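Local coordinates for glutaredoxin 2 (PDB 3IR4), which binds glutathione and probably catalyses glutathione-dependent thiol-disulfide exchange, as expected of a glutaredoxin with a glutathione transferase-like fold, at residues A[154-167]-A[191-204]. Numbering follows the deposited sequence.
Sequences LRLLDKLIVQPNAV and IHWPTKVADYRDNM. With SO4 (sulfate ion), chain E.
Val-197 sits among Leu-154, Leu-157 and Ile-161, its CG2 lying 3.9 Å from Ile-161 CD1 while CG1 faces the CD2 methyls of both leucines. Leu-154 sends its other methyl, CD1, over one face of the Trp-193 indole near the rim and against Ile-191 CG2 at 3.7 Å; Arg-201 NH1 lies over the opposite face. Further along, the Ile-161 and Tyr-200 side chains cross at about a right angle, CG2 of the isoleucine 3.9 Å from Tyr-200 CD2. With CG trans to the backbone N (chi1 174°), the Tyr-200 ring also meets Val-167 and carries its hydroxyl to Asp-175 of helix 173-185. The contact joins helix 143-160 and the loop after it to helix 195-208 and the loop before it, segments 154-160 and 195-204 lying at 72°, within the all-helical C-terminal domain of a glutathione transferase-like fold. Pro-194, the N-cap residue, lays CG 3.6 Å from Leu-154 O and CB against the Asp-158 carboxylate. That carboxylate reaches the first turn of helix 195-208: OD1 takes weak hydrogen bonds from Lys-196 N (2.8 Å) and Val-197 N, a placing the helix dipole probably favours. A water bridges Asp-158 OD2 to Lys-196 NZ. Beside the Gln-163 to Ala-166 turn, Asn-203 ND2 donates to Pro-164 O (3.0 Å) from above the carbonyl plane and also bonds Gln-207. At the other end His-192 ND1 donates to O4 of a sulfate ion, probably from the crystallisation liquor, at 2.7 Å.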
ATOM      1  N   LEU A 154       2.190 -17.216  -1.377  1.00  5.83           N
ATOM      2  CA  LEU A 154       3.371 -16.712  -0.703  1.00  5.79           C
ATOM      3  C   LEU A 154       4.524 -17.713  -0.767  1.00  5.92           C
ATOM      4  O   LEU A 154       5.680 -17.294  -0.777  1.00  6.41           O
ATOM      5  CB  LEU A 154       3.088 -16.305   0.744  1.00  5.64           C
ATOM      6  CG  LEU A 154       2.218 -15.074   0.951  1.00  6.30           C
ATOM      7  CD1 LEU A 154       2.033 -14.844   2.436  1.00  7.83           C
ATOM      8  CD2 LEU A 154       2.805 -13.811   0.316  1.00  6.85           C
ATOM      9  N   ARG A 155       4.242 -19.015  -0.804  0.70  6.50           N
ATOM     10  CA  ARG A 155       5.333 -19.985  -0.880  0.70  7.57           C
ATOM     11  C   ARG A 155       6.120 -19.846  -2.204  0.70  7.40           C
ATOM     12  O   ARG A 155       7.324 -20.049  -2.221  0.70  8.98           O
ATOM     13  CB  ARG A 155       4.854 -21.418  -0.646  0.70  9.84           C
ATOM     14  CG  ARG A 155       4.410 -21.690   0.789  0.70 12.79           C
ATOM     15  CD  ARG A 155       4.297 -23.157   1.117  0.70 14.97           C
ATOM     16  NE  ARG A 155       3.515 -23.889   0.119  0.70 18.49           N
ATOM     17  CZ  ARG A 155       2.191 -24.027   0.140  0.70 21.11           C
ATOM     18  NH1 ARG A 155       1.586 -24.716  -0.823  0.70 21.33           N
ATOM     19  NH2 ARG A 155       1.466 -23.487   1.113  0.70 23.08           N
ATOM     20  N   LEU A 156       5.447 -19.517  -3.302  1.00  7.59           N
ATOM     21  CA  LEU A 156       6.161 -19.285  -4.569  1.00  7.35           C
ATOM     22  C   LEU A 156       6.932 -17.970  -4.455  1.00  7.17           C
ATOM     23  O   LEU A 156       8.087 -17.890  -4.825  1.00  7.76           O
ATOM     24  CB  LEU A 156       5.219 -19.294  -5.769  1.00  8.06           C
ATOM     25  CG  LEU A 156       5.883 -18.948  -7.118  1.00  9.61           C
ATOM     26  CD1 LEU A 156       7.030 -19.889  -7.493  1.00 12.73           C
ATOM     27  CD2 LEU A 156       4.838 -18.930  -8.230  1.00 12.21           C
ATOM     28  N   LEU A 157       6.271 -16.918  -3.972  1.00  6.78           N
ATOM     29  CA  LEU A 157       6.932 -15.632  -3.823  1.00  5.43           C
ATOM     30  C   LEU A 157       8.238 -15.752  -3.037  1.00  6.00           C
ATOM     31  O   LEU A 157       9.256 -15.152  -3.371  1.00  6.67           O
ATOM     32  CB  LEU A 157       6.033 -14.598  -3.133  1.00  5.71           C
ATOM     33  CG  LEU A 157       6.649 -13.207  -2.947  1.00  6.27           C
ATOM     34  CD1 LEU A 157       6.881 -12.501  -4.261  1.00  8.22           C
ATOM     35  CD2 LEU A 157       5.756 -12.358  -2.025  1.00  6.11           C
ATOM     36  N   ASP A 158       8.212 -16.570  -2.010  1.00  5.87           N
ATOM     37  CA  ASP A 158       9.380 -16.804  -1.183  1.00  6.42           C
ATOM     38  C   ASP A 158      10.619 -17.178  -1.995  1.00  6.29           C
ATOM     39  O   ASP A 158      11.729 -16.799  -1.660  1.00  8.60           O
ATOM     40  CB  ASP A 158       9.051 -17.924  -0.190  1.00  6.27           C
ATOM     41  CG  ASP A 158      10.107 -18.096   0.874  1.00  8.06           C
ATOM     42  OD1 ASP A 158      10.222 -17.186   1.719  1.00  8.75           O
ATOM     43  OD2 ASP A 158      10.769 -19.172   0.897  1.00 10.79           O
ATOM     44  N   LYS A 159      10.413 -17.995  -3.013  1.00  6.52           N
ATOM     45  CA  LYS A 159      11.519 -18.460  -3.855  1.00  7.37           C
ATOM     46  C   LYS A 159      12.025 -17.405  -4.835  1.00  8.06           C
ATOM     47  O   LYS A 159      13.113 -17.540  -5.388  1.00  9.71           O
ATOM     48  CB  LYS A 159      11.071 -19.719  -4.580  1.00  7.88           C
ATOM     49  CG  LYS A 159      10.689 -20.850  -3.602  1.00  9.40           C
ATOM     50  CD  LYS A 159      10.210 -22.082  -4.302  1.00 11.27           C
ATOM     51  CE  LYS A 159       9.804 -23.186  -3.313  1.00 13.29           C
ATOM     52  NZ  LYS A 159       8.674 -22.791  -2.398  1.00 15.30           N
ATOM     53  N   LEU A 160      11.253 -16.348  -5.032  1.00  7.38           N
ATOM     54  CA  LEU A 160      11.553 -15.283  -5.977  1.00  7.51           C
ATOM     55  C   LEU A 160      12.180 -14.054  -5.343  1.00  7.89           C
ATOM     56  O   LEU A 160      12.805 -13.267  -6.047  1.00  9.90           O
ATOM     57  CB  LEU A 160      10.292 -14.858  -6.722  1.00  8.29           C
ATOM     58  CG  LEU A 160       9.487 -15.985  -7.385  1.00 10.13           C
ATOM     59  CD1 LEU A 160       8.263 -15.351  -8.071  1.00 11.90           C
ATOM     60  CD2 LEU A 160      10.337 -16.897  -8.305  1.00 13.69           C
ATOM     61  N   ILE A 161      12.022 -13.865  -4.038  1.00  7.18           N
ATOM     62  CA  ILE A 161      12.605 -12.704  -3.383  1.00  6.53           C
ATOM     63  C   ILE A 161      14.108 -12.908  -3.248  1.00  5.89           C
ATOM     64  O   ILE A 161      14.562 -13.772  -2.515  1.00  6.77           O
ATOM     65  CB  ILE A 161      11.971 -12.439  -2.017  1.00  5.84           C
ATOM     66  CG1 ILE A 161      10.471 -12.159  -2.162  1.00  7.18           C
ATOM     67  CG2 ILE A 161      12.660 -11.276  -1.306  1.00  7.18           C
ATOM     68  CD1 ILE A 161       9.747 -12.115  -0.809  1.00  8.42           C
ATOM     69  N   VAL A 162      14.877 -12.053  -3.918  1.00  5.40           N
ATOM     70  CA  VAL A 162      16.317 -12.229  -3.914  1.00  6.16           C
ATOM     71  C   VAL A 162      16.910 -11.884  -2.540  1.00  5.83           C
ATOM     72  O   VAL A 162      17.751 -12.639  -2.046  1.00  7.14           O
ATOM     73  CB  VAL A 162      16.976 -11.397  -5.035  1.00  6.59           C
ATOM     74  CG1 VAL A 162      18.498 -11.319  -4.883  1.00  7.85           C
ATOM     75  CG2 VAL A 162      16.583 -11.951  -6.415  1.00  7.25           C
ATOM     76  N   GLN A 163      16.487 -10.781  -1.924  1.00  5.00           N
ATOM     77  CA  GLN A 163      17.031 -10.380  -0.645  1.00  4.80           C
ATOM     78  C   GLN A 163      16.036  -9.448   0.046  1.00  4.47           C
ATOM     79  O   GLN A 163      15.142  -8.912  -0.602  1.00  4.81           O
ATOM     80  CB  GLN A 163      18.425  -9.732  -0.831  1.00  5.20           C
ATOM     81  CG  GLN A 163      18.448  -8.489  -1.680  1.00  6.37           C
ATOM     82  CD  GLN A 163      19.870  -8.158  -2.094  1.00  6.70           C
ATOM     83  OE1 GLN A 163      20.459  -8.872  -2.921  1.00  8.52           O
ATOM     84  NE2 GLN A 163      20.441  -7.136  -1.499  1.00  6.82           N
ATOM     85  N   PRO A 164      16.208  -9.212   1.364  1.00  4.53           N
ATOM     86  CA  PRO A 164      15.166  -8.494   2.097  1.00  5.07           C
ATOM     87  C   PRO A 164      15.000  -7.030   1.762  1.00  4.49           C
ATOM     88  O   PRO A 164      14.005  -6.432   2.168  1.00  5.31           O
ATOM     89  CB  PRO A 164      15.610  -8.610   3.558  1.00  7.00           C
ATOM     90  CG  PRO A 164      16.574  -9.694   3.591  1.00  7.68           C
ATOM     91  CD  PRO A 164      17.160  -9.861   2.268  1.00  5.33           C
ATOM     92  N   ASN A 165      15.990  -6.441   1.101  1.00  4.75           N
ATOM     93  CA  ASN A 165      15.988  -5.026   0.764  1.00  5.02           C
ATOM     94  C   ASN A 165      15.806  -4.770  -0.720  1.00  4.37           C
ATOM     95  O   ASN A 165      15.917  -3.623  -1.164  1.00  6.32           O
ATOM     96  CB  ASN A 165      17.221  -4.287   1.319  1.00  5.54           C
ATOM     97  CG  ASN A 165      18.517  -4.809   0.765  1.00  5.86           C
ATOM     98  OD1 ASN A 165      18.605  -5.952   0.339  1.00  7.53           O
ATOM     99  ND2 ASN A 165      19.566  -4.002   0.846  1.00  7.90           N
ATOM    100  N   ALA A 166      15.505  -5.807  -1.496  1.00  4.37           N
ATOM    101  CA  ALA A 166      15.273  -5.664  -2.941  1.00  4.90           C
ATOM    102  C   ALA A 166      14.791  -6.976  -3.514  1.00  4.61           C
ATOM    103  O   ALA A 166      15.538  -7.949  -3.570  1.00  4.84           O
ATOM    104  CB  ALA A 166      16.531  -5.220  -3.674  1.00  6.90           C
ATOM    105  N   VAL A 167      13.557  -6.996  -3.988  1.00  4.42           N
ATOM    106  CA  VAL A 167      12.979  -8.252  -4.481  1.00  5.08           C
ATOM    107  C   VAL A 167      13.779  -8.875  -5.618  1.00  4.93           C
ATOM    108  O   VAL A 167      13.878 -10.097  -5.712  1.00  5.82           O
ATOM    109  CB  VAL A 167      11.461  -8.102  -4.809  1.00  5.99           C
ATOM    110  CG1 VAL A 167      11.224  -7.110  -5.915  1.00  5.97           C
ATOM    111  CG2 VAL A 167      10.842  -9.448  -5.136  1.00  8.19           C
ATOM    112  N   ILE A 191      -2.443 -15.853   8.403  1.00  5.25           N
ATOM    113  CA  ILE A 191      -1.574 -16.150   7.270  1.00  4.68           C
ATOM    114  C   ILE A 191      -0.265 -16.806   7.720  1.00  4.48           C
ATOM    115  O   ILE A 191       0.342 -16.411   8.726  1.00  5.34           O
ATOM    116  CB  ILE A 191      -1.258 -14.871   6.466  1.00  4.87           C
ATOM    117  CG1 ILE A 191      -2.523 -14.389   5.746  1.00  5.90           C
ATOM    118  CG2 ILE A 191      -0.161 -15.141   5.433  1.00  6.24           C
ATOM    119  CD1 ILE A 191      -2.365 -13.086   4.987  1.00  7.04           C
ATOM    120  N   HIS A 192       0.158 -17.812   6.968  1.00  4.48           N
ATOM    121  CA  HIS A 192       1.453 -18.462   7.109  1.00  5.36           C
ATOM    122  C   HIS A 192       2.471 -17.729   6.203  1.00  4.73           C
ATOM    123  O   HIS A 192       2.346 -17.764   4.987  1.00  6.22           O
ATOM    124  CB  HIS A 192       1.363 -19.930   6.693  1.00  5.43           C
ATOM    125  CG  HIS A 192       0.445 -20.758   7.540  1.00  5.33           C
ATOM    126  ND1 HIS A 192       0.520 -22.127   7.583  1.00  7.49           N
ATOM    127  CD2 HIS A 192      -0.564 -20.419   8.377  1.00  8.32           C
ATOM    128  CE1 HIS A 192      -0.409 -22.600   8.394  1.00  7.38           C
ATOM    129  NE2 HIS A 192      -1.077 -21.581   8.897  1.00  7.50           N
ATOM    130  N   TRP A 193       3.421 -17.068   6.834  1.00  4.40           N
ATOM    131  CA  TRP A 193       4.427 -16.268   6.151  1.00  4.70           C
ATOM    132  C   TRP A 193       5.730 -17.017   5.995  1.00  5.12           C
ATOM    133  O   TRP A 193       6.395 -17.293   6.988  1.00  5.86           O
ATOM    134  CB  TRP A 193       4.676 -14.978   6.936  1.00  5.46           C
ATOM    135  CG  TRP A 193       3.544 -14.013   6.932  1.00  5.54           C
ATOM    136  CD1 TRP A 193       2.495 -13.972   7.803  1.00  5.23           C
ATOM    137  CD2 TRP A 193       3.351 -12.926   6.020  1.00  4.99           C
ATOM    138  NE1 TRP A 193       1.697 -12.924   7.507  1.00  5.80           N
ATOM    139  CE2 TRP A 193       2.172 -12.277   6.401  1.00  5.48           C
ATOM    140  CE3 TRP A 193       4.090 -12.414   4.955  1.00  6.47           C
ATOM    141  CZ2 TRP A 193       1.717 -11.134   5.768  1.00  6.36           C
ATOM    142  CZ3 TRP A 193       3.631 -11.322   4.311  1.00  7.26           C
ATOM    143  CH2 TRP A 193       2.458 -10.681   4.708  1.00  7.25           C
ATOM    144  N   PRO A 194       6.143 -17.293   4.755  1.00  5.23           N
ATOM    145  CA  PRO A 194       7.439 -17.932   4.567  1.00  5.66           C
ATOM    146  C   PRO A 194       8.566 -17.005   5.009  1.00  5.44           C
ATOM    147  O   PRO A 194       8.397 -15.797   5.031  1.00  7.14           O
ATOM    148  CB  PRO A 194       7.472 -18.205   3.048  1.00  6.84           C
ATOM    149  CG  PRO A 194       6.060 -18.267   2.652  1.00  7.26           C
ATOM    150  CD  PRO A 194       5.419 -17.185   3.480  1.00  5.38           C
ATOM    151  N   THR A 195       9.710 -17.590   5.329  1.00  5.84           N
ATOM    152  CA  THR A 195      10.873 -16.867   5.904  1.00  6.85           C
ATOM    153  C   THR A 195      11.317 -15.668   5.076  1.00  5.87           C
ATOM    154  O   THR A 195      11.473 -14.582   5.624  1.00  6.13           O
ATOM    155  CB  THR A 195      12.049 -17.814   6.080  1.00  8.19           C
ATOM    156  OG1 THR A 195      11.644 -18.843   6.964  1.00 12.66           O
ATOM    157  CG2 THR A 195      13.304 -17.076   6.619  1.00 11.22           C
ATOM    158  N   LYS A 196      11.562 -15.871   3.782  1.00  5.13           N
ATOM    159  CA  LYS A 196      12.099 -14.776   2.975  1.00  6.10           C
ATOM    160  C   LYS A 196      11.048 -13.676   2.809  1.00  5.30           C
ATOM    161  O   LYS A 196      11.388 -12.487   2.750  1.00  4.84           O
ATOM    162  CB  LYS A 196      12.580 -15.241   1.608  1.00  7.29           C
ATOM    163  CG  LYS A 196      13.765 -16.180   1.717  1.00 12.56           C
ATOM    164  CD  LYS A 196      14.201 -16.809   0.440  1.00 17.78           C
ATOM    165  CE  LYS A 196      15.207 -17.932   0.704  1.00 21.09           C
ATOM    166  NZ  LYS A 196      15.655 -18.451  -0.579  1.00 24.04           N
ATOM    167  N   VAL A 197       9.768 -14.050   2.702  1.00  4.35           N
ATOM    168  CA  VAL A 197       8.711 -13.077   2.578  1.00  4.63           C
ATOM    169  C   VAL A 197       8.637 -12.246   3.847  1.00  4.14           C
ATOM    170  O   VAL A 197       8.560 -11.027   3.794  1.00  4.43           O
ATOM    171  CB  VAL A 197       7.355 -13.721   2.256  1.00  4.36           C
ATOM    172  CG1 VAL A 197       6.306 -12.618   2.085  1.00  5.61           C
ATOM    173  CG2 VAL A 197       7.432 -14.630   1.021  1.00  5.86           C
ATOM    174  N   ALA A 198       8.653 -12.922   4.994  1.00  4.63           N
ATOM    175  CA  ALA A 198       8.608 -12.228   6.288  1.00  4.80           C
ATOM    176  C   ALA A 198       9.794 -11.303   6.480  1.00  4.43           C
ATOM    177  O   ALA A 198       9.657 -10.174   6.965  1.00  4.68           O
ATOM    178  CB  ALA A 198       8.546 -13.213   7.449  1.00  6.05           C
ATOM    179  N   ASP A 199      10.989 -11.770   6.095  1.00  4.21           N
ATOM    180  CA  ASP A 199      12.191 -10.934   6.229  1.00  4.27           C
ATOM    181  C   ASP A 199      12.147  -9.690   5.356  1.00  3.96           C
ATOM    182  O   ASP A 199      12.588  -8.628   5.750  1.00  4.57           O
ATOM    183  CB  ASP A 199      13.439 -11.729   5.875  1.00  5.01           C
ATOM    184  CG  ASP A 199      13.821 -12.756   6.891  1.00  6.98           C
ATOM    185  OD1 ASP A 199      13.273 -12.768   8.007  1.00  9.25           O
ATOM    186  OD2 ASP A 199      14.762 -13.529   6.586  1.00  9.19           O
ATOM    187  N   TYR A 200      11.644  -9.865   4.146  1.00  3.61           N
ATOM    188  CA  TYR A 200      11.497  -8.736   3.204  1.00  4.20           C
ATOM    189  C   TYR A 200      10.457  -7.756   3.766  1.00  4.13           C
ATOM    190  O   TYR A 200      10.684  -6.544   3.815  1.00  4.43           O
ATOM    191  CB  TYR A 200      11.078  -9.294   1.834  1.00  4.16           C
ATOM    192  CG  TYR A 200      10.744  -8.236   0.818  1.00  4.24           C
ATOM    193  CD1 TYR A 200       9.451  -7.726   0.696  1.00  4.94           C
ATOM    194  CD2 TYR A 200      11.730  -7.703   0.015  1.00  4.33           C
ATOM    195  CE1 TYR A 200       9.157  -6.769  -0.228  1.00  5.43           C
ATOM    196  CE2 TYR A 200      11.433  -6.730  -0.916  1.00  4.03           C
ATOM    197  CZ  TYR A 200      10.160  -6.243  -1.018  1.00  4.76           C
ATOM    198  OH  TYR A 200       9.820  -5.270  -1.923  1.00  5.38           O
ATOM    199  N   ARG A 201       9.301  -8.262   4.158  1.00  4.14           N
ATOM    200  CA  ARG A 201       8.254  -7.447   4.743  1.00  4.60           C
ATOM    201  C   ARG A 201       8.784  -6.635   5.917  1.00  4.24           C
ATOM    202  O   ARG A 201       8.572  -5.434   6.004  1.00  4.72           O
ATOM    203  CB  ARG A 201       7.161  -8.384   5.225  1.00  5.52           C
ATOM    204  CG  ARG A 201       6.020  -7.780   6.043  1.00  7.03           C
ATOM    205  CD  ARG A 201       5.308  -8.845   6.841  1.00  7.75           C
ATOM    206  NE  ARG A 201       6.146  -9.335   7.920  1.00  7.54           N
ATOM    207  CZ  ARG A 201       6.013 -10.528   8.493  1.00  7.48           C
ATOM    208  NH1 ARG A 201       5.059 -11.356   8.109  1.00  9.47           N
ATOM    209  NH2 ARG A 201       6.829 -10.888   9.462  1.00  8.92           N
ATOM    210  N   ASP A 202       9.484  -7.297   6.827  1.00  4.07           N
ATOM    211  CA  ASP A 202       9.969  -6.642   8.026  1.00  5.00           C
ATOM    212  C   ASP A 202      11.021  -5.612   7.726  1.00  4.46           C
ATOM    213  O   ASP A 202      10.999  -4.494   8.259  1.00  4.93           O
ATOM    214  CB  ASP A 202      10.510  -7.679   9.010  1.00  5.49           C
ATOM    215  CG  ASP A 202       9.436  -8.542   9.641  1.00  6.14           C
ATOM    216  OD1 ASP A 202       8.240  -8.219   9.543  1.00  7.58           O
ATOM    217  OD2 ASP A 202       9.811  -9.584  10.218  1.00  8.55           O
ATOM    218  N   ASN A 203      11.964  -5.955   6.866  1.00  4.52           N
ATOM    219  CA  ASN A 203      13.015  -5.020   6.538  1.00  4.29           C
ATOM    220  C   ASN A 203      12.489  -3.817   5.776  1.00  4.32           C
ATOM    221  O   ASN A 203      12.841  -2.679   6.054  1.00  4.63           O
ATOM    222  CB  ASN A 203      14.122  -5.677   5.723  1.00  4.54           C
ATOM    223  CG  ASN A 203      15.087  -4.639   5.228  1.00  6.31           C
ATOM    224  OD1 ASN A 203      15.864  -4.102   6.017  1.00  6.66           O
ATOM    225  ND2 ASN A 203      14.953  -4.250   3.962  1.00  6.37           N
HETATM  226  N   MSE A 204      11.630  -4.074   4.797  1.00  3.81           N
HETATM  227  CA  MSE A 204      11.107  -2.979   4.009  1.00  3.96           C
HETATM  228  C   MSE A 204      10.245  -2.038   4.859  1.00  3.77           C
HETATM  229  O   MSE A 204      10.292  -0.830   4.636  1.00  4.68           O
HETATM  230  CB  MSE A 204      10.332  -3.489   2.809  1.00  4.36           C
HETATM  231  CG  MSE A 204      11.201  -4.160   1.787  1.00  6.07           C
HETATM  232 SE   MSE A 204      12.623  -3.127   1.025  1.00 10.34          SE
HETATM  233  CE  MSE A 204      11.645  -1.708   0.533  1.00  6.92           C
TER
HETATM  234  S   SO4 E 219       3.205 -24.460   6.105  0.80 11.04           S
HETATM  235  O1  SO4 E 219       3.461 -24.412   7.554  0.80 10.86           O
HETATM  236  O2  SO4 E 219       2.895 -25.851   5.728  0.80 12.88           O
HETATM  237  O3  SO4 E 219       4.398 -23.973   5.387  0.80 12.80           O
HETATM  238  O4  SO4 E 219       2.029 -23.604   5.848  0.80 12.74           O
HETATM  239  O   HOH W   1      13.041 -19.924  -0.739  1.00 17.68           O